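Local coordinates for uncharacterized protein (Parabacteroides merdae, PDB 4R7F), which is of unknown function but has three immunoglobulin-like beta-sandwich domains and probably belongs with the plug proteins of the type 9 secretion system, at residues 162-167 against 209-214; 142-147 against 392-397. All coordinates share one frame; numbering follows the deposited sequence. Where two conformers were deposited one is given.

Overall arrangement
Both interactions belong to one immunoglobulin-like beta-sandwich, with centres about 11 Å apart. Interaction 1 joins neighbouring strands within a sheet; interaction 2 packs that sheet's outermost strand within the chain against strand 389-397 of the facing one. Segments 142-147 and 162-167 are themselves adjacent: Asn166 N lies 2.9 Å from Ser145 O, and Ser164 O 2.9 Å from Ser147 N, both probable hydrogen bonds. Phe165 of interaction 1 also packs against Ile144 and Ala146 of interaction 2. Both regions meet the second subunit. A bound magnesium ion lies about 8 Å from the Tyr212 side chain, and one about 13 Å from that of Val396.

Interaction 1: 162-167 against 209-214; sequences QVSFNI and SYTYNR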
loop_
_atom_site.group_PDB
_atom_site.type_symbol
_atom_site.label_atom_id
_atom_site.label_comp_id
_atom_site.label_asym_id
_atom_site.label_seq_id
_atom_site.Cartn_x
_atom_site.Cartn_y
_atom_site.Cartn_z
ATOM N N GLN A 162 6.368 12.849 9.987
ATOM C CA GLN A 162 5.971 14.130 9.444
ATOM C C GLN A 162 5.388 13.957 8.057
ATOM O O GLN A 162 5.966 13.292 7.204
ATOM C CB GLN A 162 7.182 15.048 9.400
ATOM C CG GLN A 162 6.973 16.381 8.691
ATOM C CD GLN A 162 7.981 17.456 9.162
ATOM O OE1 GLN A 162 9.013 17.146 9.749
ATOM N NE2 GLN A 162 7.642 18.719 8.948
ATOM N N VAL A 163 4.246 14.594 7.849
ATOM C CA VAL A 163 3.567 14.639 6.553
ATOM C C VAL A 163 3.925 15.898 5.785
ATOM O O VAL A 163 3.961 16.997 6.334
ATOM C CB VAL A 163 2.054 14.706 6.758
ATOM C CG1 VAL A 163 1.343 14.754 5.423
ATOM C CG2 VAL A 163 1.591 13.509 7.581
ATOM N N SER A 164 4.150 15.720 4.497
ATOM C CA SER A 164 4.615 16.788 3.620
ATOM C C SER A 164 3.704 16.646 2.422
ATOM O O SER A 164 3.461 15.521 1.971
ATOM C CB SER A 164 6.082 16.565 3.196
ATOM O OG SER A 164 7.014 16.474 4.284
ATOM N N PHE A 165 3.159 17.751 1.925
ATOM C CA PHE A 165 2.362 17.661 0.699
ATOM C C PHE A 165 2.309 18.924 -0.131
ATOM O O PHE A 165 2.547 20.000 0.379
ATOM C CB PHE A 165 0.946 17.126 0.974
ATOM C CG PHE A 165 0.025 18.107 1.651
ATOM C CD1 PHE A 165 -0.007 18.214 3.034
ATOM C CD2 PHE A 165 -0.828 18.892 0.908
ATOM C CE1 PHE A 165 -0.879 19.106 3.655
ATOM C CE2 PHE A 165 -1.671 19.811 1.518
ATOM C CZ PHE A 165 -1.706 19.899 2.892
ATOM N N ASN A 166 1.956 18.757 -1.406
ATOM C CA ASN A 166 1.787 19.872 -2.356
ATOM C C ASN A 166 0.484 19.677 -3.039
ATOM O O ASN A 166 0.129 18.560 -3.376
ATOM C CB ASN A 166 2.877 19.891 -3.428
ATOM C CG ASN A 166 4.266 19.907 -2.822
ATOM O OD1 ASN A 166 4.788 20.957 -2.485
ATOM N ND2 ASN A 166 4.848 18.720 -2.644
ATOM N N ILE A 167 -0.218 20.776 -3.252
ATOM C CA ILE A 167 -1.427 20.753 -3.993
ATOM C C ILE A 167 -1.065 21.220 -5.375
ATOM O O ILE A 167 -0.598 22.327 -5.534
ATOM C CB ILE A 167 -2.463 21.713 -3.392
ATOM C CG1 ILE A 167 -2.779 21.280 -1.962
ATOM C CG2 ILE A 167 -3.707 21.738 -4.260
ATOM C CD1 ILE A 167 -3.679 22.248 -1.234
ATOM N N SER A 209 2.583 24.528 -1.629
ATOM C CA SER A 209 3.365 23.575 -0.852
ATOM C C SER A 209 3.140 23.755 0.645
ATOM O O SER A 209 3.215 24.889 1.143
ATOM C CB SER A 209 4.853 23.715 -1.211
ATOM O OG SER A 209 5.658 22.912 -0.358
ATOM N N TYR A 210 2.829 22.650 1.338
ATOM C CA TYR A 210 2.652 22.650 2.807
ATOM C C TYR A 210 3.675 21.695 3.353
ATOM O O TYR A 210 3.364 20.631 3.858
ATOM C CB TYR A 210 1.260 22.166 3.242
ATOM C CG TYR A 210 0.136 23.027 2.772
ATOM C CD1 TYR A 210 -0.334 22.936 1.478
ATOM C CD2 TYR A 210 -0.436 23.976 3.606
ATOM C CE1 TYR A 210 -1.356 23.759 1.020
ATOM C CE2 TYR A 210 -1.483 24.777 3.166
ATOM C CZ TYR A 210 -1.938 24.674 1.871
ATOM O OH TYR A 210 -2.978 25.482 1.420
ATOM N N THR A 211 4.911 22.061 3.173
ATOM C CA THR A 211 6.033 21.215 3.492
ATOM C C THR A 211 6.803 21.932 4.570
ATOM O O THR A 211 6.859 23.136 4.546
ATOM C CB THR A 211 6.892 21.013 2.240
ATOM O OG1 THR A 211 6.097 20.346 1.256
ATOM C CG2 THR A 211 8.057 20.141 2.533
ATOM N N TYR A 212 7.363 21.185 5.520
ATOM C CA TYR A 212 8.152 21.733 6.636
ATOM C C TYR A 212 7.277 22.448 7.673
ATOM O O TYR A 212 7.719 23.320 8.390
ATOM C CB TYR A 212 9.268 22.660 6.135
ATOM C CG TYR A 212 10.145 22.050 5.044
ATOM C CD1 TYR A 212 10.894 20.892 5.286
ATOM C CD2 TYR A 212 10.236 22.632 3.795
ATOM C CE1 TYR A 212 11.678 20.331 4.308
ATOM C CE2 TYR A 212 11.031 22.070 2.800
ATOM C CZ TYR A 212 11.757 20.928 3.065
ATOM O OH TYR A 212 12.591 20.395 2.097
ATOM N N ASN A 213 6.040 22.029 7.765
ATOM C CA ASN A 213 5.089 22.638 8.664
ATOM C C ASN A 213 5.131 21.923 9.996
ATOM O O ASN A 213 4.933 20.719 10.069
ATOM C CB ASN A 213 3.700 22.540 8.051
ATOM C CG ASN A 213 2.708 23.417 8.731
ATOM O OD1 ASN A 213 2.520 23.329 9.963
ATOM N ND2 ASN A 213 2.056 24.285 7.950
ATOM N N ARG A 214 5.394 22.674 11.057
ATOM C CA ARG A 214 5.596 22.084 12.354
ATOM C C ARG A 214 4.345 21.324 12.819
ATOM O O ARG A 214 4.452 20.292 13.474
ATOM C CB ARG A 214 6.007 23.153 13.346
ATOM C CG ARG A 214 6.144 22.705 14.779
ATOM C CD ARG A 214 7.411 21.902 15.023
ATOM N NE ARG A 214 7.427 21.444 16.417
ATOM C CZ ARG A 214 6.661 20.460 16.892
ATOM N NH1 ARG A 214 5.816 19.812 16.120
ATOM N NH2 ARG A 214 6.747 20.102 18.150
HETATM O O HOH W 1 5.948 18.783 6.285
HETATM O O HOH W 2 5.914 18.136 -0.275
#
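Phe165 carries CG between its backbone N and carbonyl carbon (chi1 74°), while Tyr210 turns CG away from its carbonyl carbon (chi1 -63°), and the two rings thereby meet on the inner face of an antiparallel sheet in an immunoglobulin-like beta-sandwich. The planes are 15° from parallel but slid apart, with ring centroids of Phe165 and Tyr210 separated by 4.8 Å and little overlap. Instead, Tyr210 CB sits over a face of the Phe165 ring, 3.9 Å from its centroid, in a CH-pi contact. Ile167 flanks both rings: its CG1 lies at the edge of the Phe165 ring, and its CD1 approaches Tyr210 CE1 obliquely at 3.6 Å. Ile183 and Ile376, from the facing sheet, also pack on Phe165. Replacing Phe165 by an alanine would probably leave Tyr210 CB and its ring without their aromatic neighbour and open a gap toward those isoleucines.

Beneath the rings the backbones form a hydrogen-bonded pair. Tyr210 N donates to Phe165 O at 2.8 Å, whereas the return bond from Phe165 N to Tyr210 O is weak at 3.5 Å. Beyond Tyr210 direct pairing lapses until Val163 meets Leu216, because strand 207-219 is interrupted. On the other sheet face, Asn166 OD1 and Ser209 OG approach each other, and each also has a weak bond to Gln207 of the second subunit. Gln162 lies extended over the interruption, its OE1 held by Asp153 N. One water fills in for the missing strand pairing: it donates to Val163 O at 2.7 Å, accepts from Tyr212 N at 2.9 Å, and also bonds Gln162 NE2 and Ser164 OG.

Interaction 2: 142-147 against 392-397; sequences VNISAS and GVTTVR
The flat peptide joining Gly392 to Val393 takes the CD1 methyl of Ile144 over one face, with CD1 3.9 Å from Gly392 C and 3.8 Å from Val393 N. The N-H of the same peptide turns to a water, tilted a little from the peptide plane: Val393 N donates to it at 3.1 Å. That water donates to Val142 O at 2.9 Å, bridging the backbones where the CA atoms of the segments come closest, at Val142 and Gly392.

These are the outermost strands, within the chain, of the two facing sheets of an immunoglobulin-like beta-sandwich, running in roughly the same direction, with axes 6.7 Å apart at closest and at 31°. Next to the water, backbone bonding between Val142 and Ile391 ties the sheets together. Beyond it, side chains fill the space between the strands. Ile144 CG2, anti to its own backbone N, meets Thr394 CG2 at 3.6 Å; the threonine presents this methyl because its OG1 is the branch set opposite the backbone N (chi1 -166°). Farther along, Ala146 CB and Val396 CG1 touch at 4.0 Å. Gly392 faces Val142 without a side chain, and a CB modelled on it would collide with Val142 CG2.

Phe165 of the adjacent strand backs Ile144 and Ala146, while Val378 and Ile376 of strand 373-380 continue the packing across the facing sheet. On the opposite side of strand 143-149, Ser145 and Ser147 exchange hydroxyl hydrogen bonds with Ser147 and Ser145 of the second subunit, to which the Ala146 backbone also hydrogen-bonds. The chemistry is thus divided: methyl groups fill the interior between the sheets, serine hydroxyls serve the subunit interface, and the water satisfies Val142 O and Val393 N, which stand too far apart to bond directly.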
loop_
_atom_site.group_PDB
_atom_site.type_symbol
_atom_site.label_atom_id
_atom_site.label_comp_id
_atom_site.label_asym_id
_atom_site.label_seq_id
_atom_site.Cartn_x
_atom_site.Cartn_y
_atom_site.Cartn_z
ATOM N N VAL A 142 -8.055 19.017 -7.978
ATOM C CA VAL A 142 -6.650 19.186 -7.759
ATOM C C VAL A 142 -6.048 17.821 -7.364
ATOM O O VAL A 142 -6.752 16.925 -6.905
ATOM C CB VAL A 142 -6.368 20.243 -6.676
ATOM C CG1 VAL A 142 -7.039 21.560 -7.012
ATOM C CG2 VAL A 142 -6.817 19.752 -5.306
ATOM N N ASN A 143 -4.748 17.683 -7.557
ATOM C CA ASN A 143 -3.996 16.463 -7.284
ATOM C C ASN A 143 -3.119 16.788 -6.074
ATOM O O ASN A 143 -2.638 17.922 -5.943
ATOM C CB ASN A 143 -3.223 16.050 -8.580
ATOM C CG ASN A 143 -1.932 15.292 -8.325
ATOM O OD1 ASN A 143 -0.891 15.906 -8.111
ATOM N ND2 ASN A 143 -1.977 13.962 -8.404
ATOM N N ILE A 144 -2.929 15.833 -5.171
ATOM C CA ILE A 144 -2.113 16.057 -3.996
ATOM C C ILE A 144 -0.952 15.091 -4.010
ATOM O O ILE A 144 -1.168 13.877 -4.016
ATOM C CB ILE A 144 -2.937 15.845 -2.716
ATOM C CG1 ILE A 144 -4.152 16.783 -2.661
ATOM C CG2 ILE A 144 -2.062 16.063 -1.492
ATOM C CD1 ILE A 144 -5.113 16.480 -1.503
ATOM N N SER A 145 0.273 15.611 -4.052
ATOM C CA SER A 145 1.489 14.798 -3.921
ATOM C C SER A 145 1.964 14.874 -2.485
ATOM O O SER A 145 2.168 15.964 -1.995
ATOM C CB SER A 145 2.598 15.310 -4.843
ATOM O OG SER A 145 2.223 15.190 -6.196
ATOM N N ALA A 146 2.150 13.720 -1.839
ATOM C CA ALA A 146 2.421 13.673 -0.403
ATOM C C ALA A 146 3.496 12.659 -0.025
ATOM O O ALA A 146 3.809 11.770 -0.789
ATOM C CB ALA A 146 1.136 13.393 0.364
ATOM N N SER A 147 4.110 12.859 1.140
ATOM C CA SER A 147 4.997 11.858 1.709
ATOM C C SER A 147 4.890 11.862 3.238
ATOM O O SER A 147 4.464 12.843 3.811
ATOM C CB SER A 147 6.451 12.086 1.272
ATOM O OG SER A 147 6.995 13.265 1.846
ATOM N N GLY A 392 -10.136 18.192 -3.229
ATOM C CA GLY A 392 -9.119 17.174 -3.275
ATOM C C GLY A 392 -9.016 16.409 -1.980
ATOM O O GLY A 392 -9.230 16.961 -0.878
ATOM N N VAL A 393 -8.658 15.137 -2.102
ATOM C CA VAL A 393 -8.461 14.311 -0.949
ATOM C C VAL A 393 -7.522 13.208 -1.331
ATOM O O VAL A 393 -7.545 12.750 -2.451
ATOM C CB VAL A 393 -9.814 13.787 -0.421
ATOM C CG1 VAL A 393 -10.509 12.943 -1.461
ATOM C CG2 VAL A 393 -9.611 12.978 0.846
ATOM N N THR A 394 -6.657 12.800 -0.414
ATOM C CA THR A 394 -5.754 11.686 -0.661
ATOM C C THR A 394 -5.380 11.035 0.670
ATOM O O THR A 394 -5.432 11.674 1.704
ATOM C CB THR A 394 -4.483 12.124 -1.401
ATOM O OG1 THR A 394 -3.811 10.968 -1.880
ATOM C CG2 THR A 394 -3.500 12.866 -0.498
ATOM N N THR A 395 -5.063 9.750 0.647
ATOM C CA THR A 395 -4.600 9.057 1.839
ATOM C C THR A 395 -3.212 8.481 1.496
ATOM O O THR A 395 -3.067 7.828 0.492
ATOM C CB THR A 395 -5.600 7.964 2.286
ATOM O OG1 THR A 395 -6.832 8.567 2.731
ATOM C CG2 THR A 395 -5.024 7.186 3.419
ATOM N N VAL A 396 -2.204 8.769 2.311
ATOM C CA VAL A 396 -0.834 8.328 2.072
ATOM C C VAL A 396 -0.367 7.448 3.245
ATOM O O VAL A 396 -0.727 7.690 4.384
ATOM C CB VAL A 396 0.085 9.553 1.821
ATOM C CG1 VAL A 396 -0.022 10.586 2.936
ATOM C CG2 VAL A 396 1.526 9.135 1.628
ATOM N N ARG A 397 0.370 6.387 2.942
ATOM C CA ARG A 397 0.968 5.519 3.944
ATOM C C ARG A 397 2.508 5.616 3.878
ATOM O O ARG A 397 3.038 6.312 2.996
ATOM C CB ARG A 397 0.474 4.105 3.702
ATOM C CG ARG A 397 -0.928 3.885 4.234
ATOM C CD ARG A 397 -1.717 2.782 3.534
ATOM N NE ARG A 397 -2.724 3.333 2.605
ATOM C CZ ARG A 397 -4.050 3.331 2.784
ATOM N NH1 ARG A 397 -4.600 2.775 3.858
ATOM N NH2 ARG A 397 -4.843 3.877 1.862
HETATM O O HOH W 3 -7.488 14.904 -4.960
#